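Local coordinates for protein alpha-L-rhamnosidase (Streptomyces avermitilis, PDB 3W5M) that hydrolyses terminal non-reducing alpha-L-rhamnose residues from plant flavonoids and arabinogalactan-protein gum arabic, at residues Ala652-Leu665 against Val702-Val715. Numbering follows the deposited sequence.
Sequences AYTMESARFLTKWL and VPWALYQAYGDRQV
Y710 drives its hydroxyl into the turn between the two helices of 652-665, where S657 N donates to Y710 OH at 2.8 Å and almost straight (174°). The same oxygen donates to a water, 2.8 Å from Y710 OH, which in turn donates to the carbonyl of A652; the phenol thus ties the end of one helix to the start of the next. With CG anti to the carbonyl carbon (chi1 -56°), the ring is thrown across the gap and laid with one face against A658, whose CB makes a CH-pi contact 4.1 Å from the Y710 ring centroid; A709 CB lies against the opposite face, and L706 CD2 meets the edge in plane. A phenylalanine here would probably keep this sandwich but leave S657 N without its acceptor and the water without its donor. A second water bridges the segments, donating to both T662 OG1 and D712 OD2, while T662 OG1 itself donates to A658 O at 2.6 Å. D712, at the N-cap of the next helix, accepts from V715 N through OD1.

Two leucines pack as knobs into holes: L706 among A658, L661, T662 and L665, and L665 among V702, P703, L706 and V715, with L665 CD2 3.7 Å from P703 CD. Beside the tyrosine, A652 CB meets A709 CB at 3.5 Å.

Helices 658-665 and 702-710 run nearly antiparallel (156°), their axes 10.6 Å apart, within the (alpha/alpha)6-barrel. Helix 641-654 backs L661, W664 and A705, helix 756-777 packs on W704, and R26 and Y13 of the N-terminal immunoglobulin-like domain bind D712, the first by a salt bridge and the second by a hydrogen bond.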
# COMPACT_ATOMS: atom_id res chain seq x y z
N ALA A 652 7.23 13.06 1.30
CA ALA A 652 7.76 13.80 0.15
C ALA A 652 9.22 14.24 0.26
O ALA A 652 9.81 14.70 -0.74
CB ALA A 652 6.87 15.00 -0.18
N TYR A 653 9.82 14.13 1.46
CA TYR A 653 11.27 14.24 1.56
C TYR A 653 11.93 12.90 1.18
O TYR A 653 12.89 12.86 0.40
CB TYR A 653 11.69 14.58 3.00
CG TYR A 653 11.69 16.05 3.41
CD1 TYR A 653 12.78 16.88 3.11
CD2 TYR A 653 10.67 16.57 4.16
CE1 TYR A 653 12.81 18.22 3.53
CE2 TYR A 653 10.69 17.91 4.59
CZ TYR A 653 11.77 18.72 4.27
OH TYR A 653 11.79 20.05 4.72
N THR A 654 11.42 11.81 1.74
CA THR A 654 12.21 10.58 1.74
C THR A 654 12.09 9.70 0.50
O THR A 654 13.03 8.99 0.19
CB THR A 654 11.96 9.77 3.00
OG1 THR A 654 10.59 9.89 3.33
CG2 THR A 654 12.79 10.36 4.17
N MET A 655 10.96 9.75 -0.21
CA MET A 655 10.85 9.08 -1.52
C MET A 655 10.17 10.03 -2.49
O MET A 655 9.44 10.94 -2.08
CB MET A 655 9.98 7.84 -1.43
CG MET A 655 10.52 6.76 -0.52
SD MET A 655 9.42 5.33 -0.38
CE MET A 655 9.62 4.49 -1.97
N GLU A 656 10.44 9.84 -3.78
CA GLU A 656 9.66 10.52 -4.80
C GLU A 656 8.22 10.02 -4.66
O GLU A 656 7.90 8.88 -4.98
CB GLU A 656 10.22 10.29 -6.20
CG GLU A 656 9.43 11.04 -7.28
CD GLU A 656 8.32 10.20 -7.92
OE1 GLU A 656 8.65 9.17 -8.56
OE2 GLU A 656 7.11 10.55 -7.81
N SER A 657 7.35 10.88 -4.12
CA SER A 657 6.00 10.49 -3.75
C SER A 657 4.96 11.14 -4.64
O SER A 657 3.76 10.91 -4.47
CB SER A 657 5.73 10.84 -2.26
OG SER A 657 6.59 10.09 -1.41
N ALA A 658 5.40 11.89 -5.66
CA ALA A 658 4.45 12.59 -6.54
C ALA A 658 3.56 11.66 -7.34
O ALA A 658 2.35 11.81 -7.34
CB ALA A 658 5.18 13.55 -7.47
N ARG A 659 4.13 10.70 -8.07
CA ARG A 659 3.28 9.83 -8.85
C ARG A 659 2.37 9.01 -7.91
O ARG A 659 1.19 8.79 -8.22
CB ARG A 659 4.12 8.88 -9.70
CG ARG A 659 4.90 9.55 -10.85
CD ARG A 659 5.76 8.49 -11.56
NE ARG A 659 6.81 8.03 -10.64
CZ ARG A 659 7.30 6.79 -10.61
NH1 ARG A 659 6.86 5.86 -11.45
NH2 ARG A 659 8.23 6.47 -9.71
N PHE A 660 2.93 8.55 -6.78
CA PHE A 660 2.19 7.65 -5.88
C PHE A 660 0.99 8.36 -5.27
O PHE A 660 -0.12 7.84 -5.30
CB PHE A 660 3.10 7.11 -4.76
CG PHE A 660 2.52 5.92 -4.01
CD1 PHE A 660 2.44 4.64 -4.62
CD2 PHE A 660 2.05 6.07 -2.71
CE1 PHE A 660 1.91 3.55 -3.94
CE2 PHE A 660 1.51 4.98 -2.01
CZ PHE A 660 1.45 3.72 -2.63
N LEU A 661 1.22 9.55 -4.73
CA LEU A 661 0.12 10.29 -4.10
C LEU A 661 -0.80 10.99 -5.09
O LEU A 661 -1.97 11.15 -4.81
CB LEU A 661 0.62 11.24 -2.99
CG LEU A 661 1.35 10.42 -1.92
CD1 LEU A 661 2.00 11.42 -0.97
CD2 LEU A 661 0.43 9.44 -1.19
N THR A 662 -0.28 11.38 -6.26
CA THR A 662 -1.15 11.79 -7.39
C THR A 662 -2.18 10.73 -7.71
O THR A 662 -3.37 11.01 -7.81
CB THR A 662 -0.35 12.18 -8.66
OG1 THR A 662 0.51 13.28 -8.35
CG2 THR A 662 -1.28 12.60 -9.82
N LYS A 663 -1.72 9.49 -7.87
CA LYS A 663 -2.59 8.36 -8.11
C LYS A 663 -3.59 8.21 -6.96
O LYS A 663 -4.80 8.05 -7.19
CB LYS A 663 -1.75 7.07 -8.25
CG LYS A 663 -2.57 5.83 -8.54
CD LYS A 663 -2.97 5.15 -7.25
CE LYS A 663 -3.64 3.83 -7.51
NZ LYS A 663 -4.07 3.25 -6.23
N TRP A 664 -3.11 8.26 -5.73
CA TRP A 664 -4.00 8.06 -4.58
C TRP A 664 -5.08 9.17 -4.51
O TRP A 664 -6.22 8.91 -4.16
CB TRP A 664 -3.26 7.96 -3.26
CG TRP A 664 -4.22 7.75 -2.10
CD1 TRP A 664 -4.92 6.61 -1.81
CD2 TRP A 664 -4.63 8.74 -1.14
NE1 TRP A 664 -5.72 6.82 -0.70
CE2 TRP A 664 -5.55 8.11 -0.27
CE3 TRP A 664 -4.30 10.07 -0.94
CZ2 TRP A 664 -6.16 8.79 0.79
CZ3 TRP A 664 -4.89 10.75 0.15
CH2 TRP A 664 -5.84 10.10 0.97
N LEU A 665 -4.71 10.39 -4.83
CA LEU A 665 -5.72 11.49 -4.79
C LEU A 665 -6.80 11.29 -5.84
O LEU A 665 -7.94 11.72 -5.64
CB LEU A 665 -5.05 12.85 -4.96
CG LEU A 665 -4.22 13.31 -3.76
CD1 LEU A 665 -3.26 14.42 -4.22
CD2 LEU A 665 -5.14 13.76 -2.64
N VAL A 702 -2.90 16.96 1.38
CA VAL A 702 -1.97 16.14 0.58
C VAL A 702 -1.61 16.83 -0.78
O VAL A 702 -0.43 16.86 -1.15
CB VAL A 702 -2.48 14.69 0.46
CG1 VAL A 702 -1.54 13.90 -0.41
CG2 VAL A 702 -2.51 14.00 1.85
N PRO A 703 -2.60 17.39 -1.50
CA PRO A 703 -2.21 18.21 -2.66
C PRO A 703 -1.29 19.35 -2.27
O PRO A 703 -0.31 19.66 -2.97
CB PRO A 703 -3.54 18.72 -3.21
CG PRO A 703 -4.52 17.66 -2.81
CD PRO A 703 -4.06 17.15 -1.48
N TRP A 704 -1.56 20.00 -1.12
CA TRP A 704 -0.70 21.09 -0.72
C TRP A 704 0.71 20.62 -0.39
O TRP A 704 1.69 21.26 -0.76
CB TRP A 704 -1.29 21.87 0.48
CG TRP A 704 -0.52 23.11 0.76
CD1 TRP A 704 0.28 23.35 1.84
CD2 TRP A 704 -0.45 24.28 -0.07
NE1 TRP A 704 0.84 24.62 1.74
CE2 TRP A 704 0.41 25.21 0.58
CE3 TRP A 704 -1.04 24.64 -1.30
CZ2 TRP A 704 0.72 26.47 0.04
CZ3 TRP A 704 -0.74 25.91 -1.84
CH2 TRP A 704 0.13 26.80 -1.16
N ALA A 705 0.80 19.49 0.32
CA ALA A 705 2.11 18.93 0.62
C ALA A 705 2.90 18.60 -0.67
O ALA A 705 4.09 18.89 -0.75
CB ALA A 705 1.96 17.71 1.54
N LEU A 706 2.23 18.05 -1.69
CA LEU A 706 2.91 17.76 -2.98
C LEU A 706 3.31 19.05 -3.66
O LEU A 706 4.39 19.18 -4.19
CB LEU A 706 2.04 16.93 -3.92
CG LEU A 706 1.60 15.51 -3.50
CD1 LEU A 706 0.66 14.84 -4.49
CD2 LEU A 706 2.82 14.60 -3.27
N TYR A 707 2.46 20.06 -3.58
CA TYR A 707 2.82 21.34 -4.16
C TYR A 707 4.06 21.96 -3.49
O TYR A 707 4.99 22.43 -4.19
CB TYR A 707 1.62 22.29 -4.15
CG TYR A 707 1.99 23.61 -4.74
CD1 TYR A 707 2.24 23.71 -6.12
CD2 TYR A 707 2.12 24.75 -3.95
CE1 TYR A 707 2.59 24.92 -6.69
CE2 TYR A 707 2.46 25.97 -4.52
CZ TYR A 707 2.70 26.04 -5.89
OH TYR A 707 3.05 27.23 -6.51
N GLN A 708 4.11 21.98 -2.17
CA GLN A 708 5.28 22.44 -1.44
C GLN A 708 6.57 21.68 -1.80
O GLN A 708 7.63 22.29 -2.02
CB GLN A 708 5.02 22.37 0.07
CG GLN A 708 4.04 23.43 0.50
CD GLN A 708 4.62 24.82 0.28
OE1 GLN A 708 5.71 25.13 0.77
NE2 GLN A 708 3.91 25.65 -0.48
N ALA A 709 6.49 20.35 -1.90
CA ALA A 709 7.69 19.55 -2.17
C ALA A 709 8.13 19.60 -3.62
O ALA A 709 9.35 19.62 -3.90
CB ALA A 709 7.49 18.09 -1.74
N TYR A 710 7.17 19.62 -4.53
CA TYR A 710 7.48 19.41 -5.95
C TYR A 710 7.16 20.64 -6.80
O TYR A 710 7.65 20.75 -7.93
CB TYR A 710 6.81 18.15 -6.53
CG TYR A 710 7.17 16.92 -5.75
CD1 TYR A 710 8.47 16.41 -5.79
CD2 TYR A 710 6.22 16.27 -4.96
CE1 TYR A 710 8.81 15.28 -5.06
CE2 TYR A 710 6.55 15.15 -4.22
CZ TYR A 710 7.85 14.65 -4.27
OH TYR A 710 8.18 13.53 -3.50
N GLY A 711 6.37 21.56 -6.27
CA GLY A 711 5.95 22.71 -7.08
C GLY A 711 4.96 22.28 -8.15
O GLY A 711 4.80 22.97 -9.16
N ASP A 712 4.29 21.14 -7.92
CA ASP A 712 3.38 20.54 -8.91
C ASP A 712 2.05 21.29 -8.98
O ASP A 712 1.15 21.02 -8.17
CB ASP A 712 3.11 19.07 -8.54
CG ASP A 712 2.44 18.30 -9.65
OD1 ASP A 712 1.52 18.84 -10.31
OD2 ASP A 712 2.82 17.12 -9.87
N ARG A 713 1.91 22.21 -9.95
CA ARG A 713 0.68 23.01 -10.06
C ARG A 713 -0.49 22.18 -10.55
O ARG A 713 -1.61 22.47 -10.21
CB ARG A 713 0.87 24.27 -10.97
CG ARG A 713 1.91 25.25 -10.43
CD ARG A 713 2.23 26.40 -11.38
NE ARG A 713 1.30 27.52 -11.25
CZ ARG A 713 0.30 27.77 -12.10
NH1 ARG A 713 0.09 26.98 -13.13
NH2 ARG A 713 -0.49 28.81 -11.91
N GLN A 714 -0.23 21.13 -11.32
CA GLN A 714 -1.33 20.32 -11.82
C GLN A 714 -2.09 19.60 -10.70
O GLN A 714 -3.31 19.43 -10.78
CB GLN A 714 -0.83 19.32 -12.86
CG GLN A 714 -1.91 18.44 -13.44
CD GLN A 714 -1.36 17.59 -14.58
OE1 GLN A 714 -1.22 18.08 -15.70
NE2 GLN A 714 -1.04 16.32 -14.30
N VAL A 715 -1.36 19.19 -9.67
CA VAL A 715 -1.97 18.53 -8.52
C VAL A 715 -2.98 19.48 -7.85
O VAL A 715 -4.05 19.05 -7.44
CB VAL A 715 -0.90 18.07 -7.52
CG1 VAL A 715 -1.52 17.68 -6.20
CG2 VAL A 715 -0.16 16.85 -8.09
O HOH W 1 10.93 13.64 -3.08
O HOH W 2 1.40 14.99 -10.43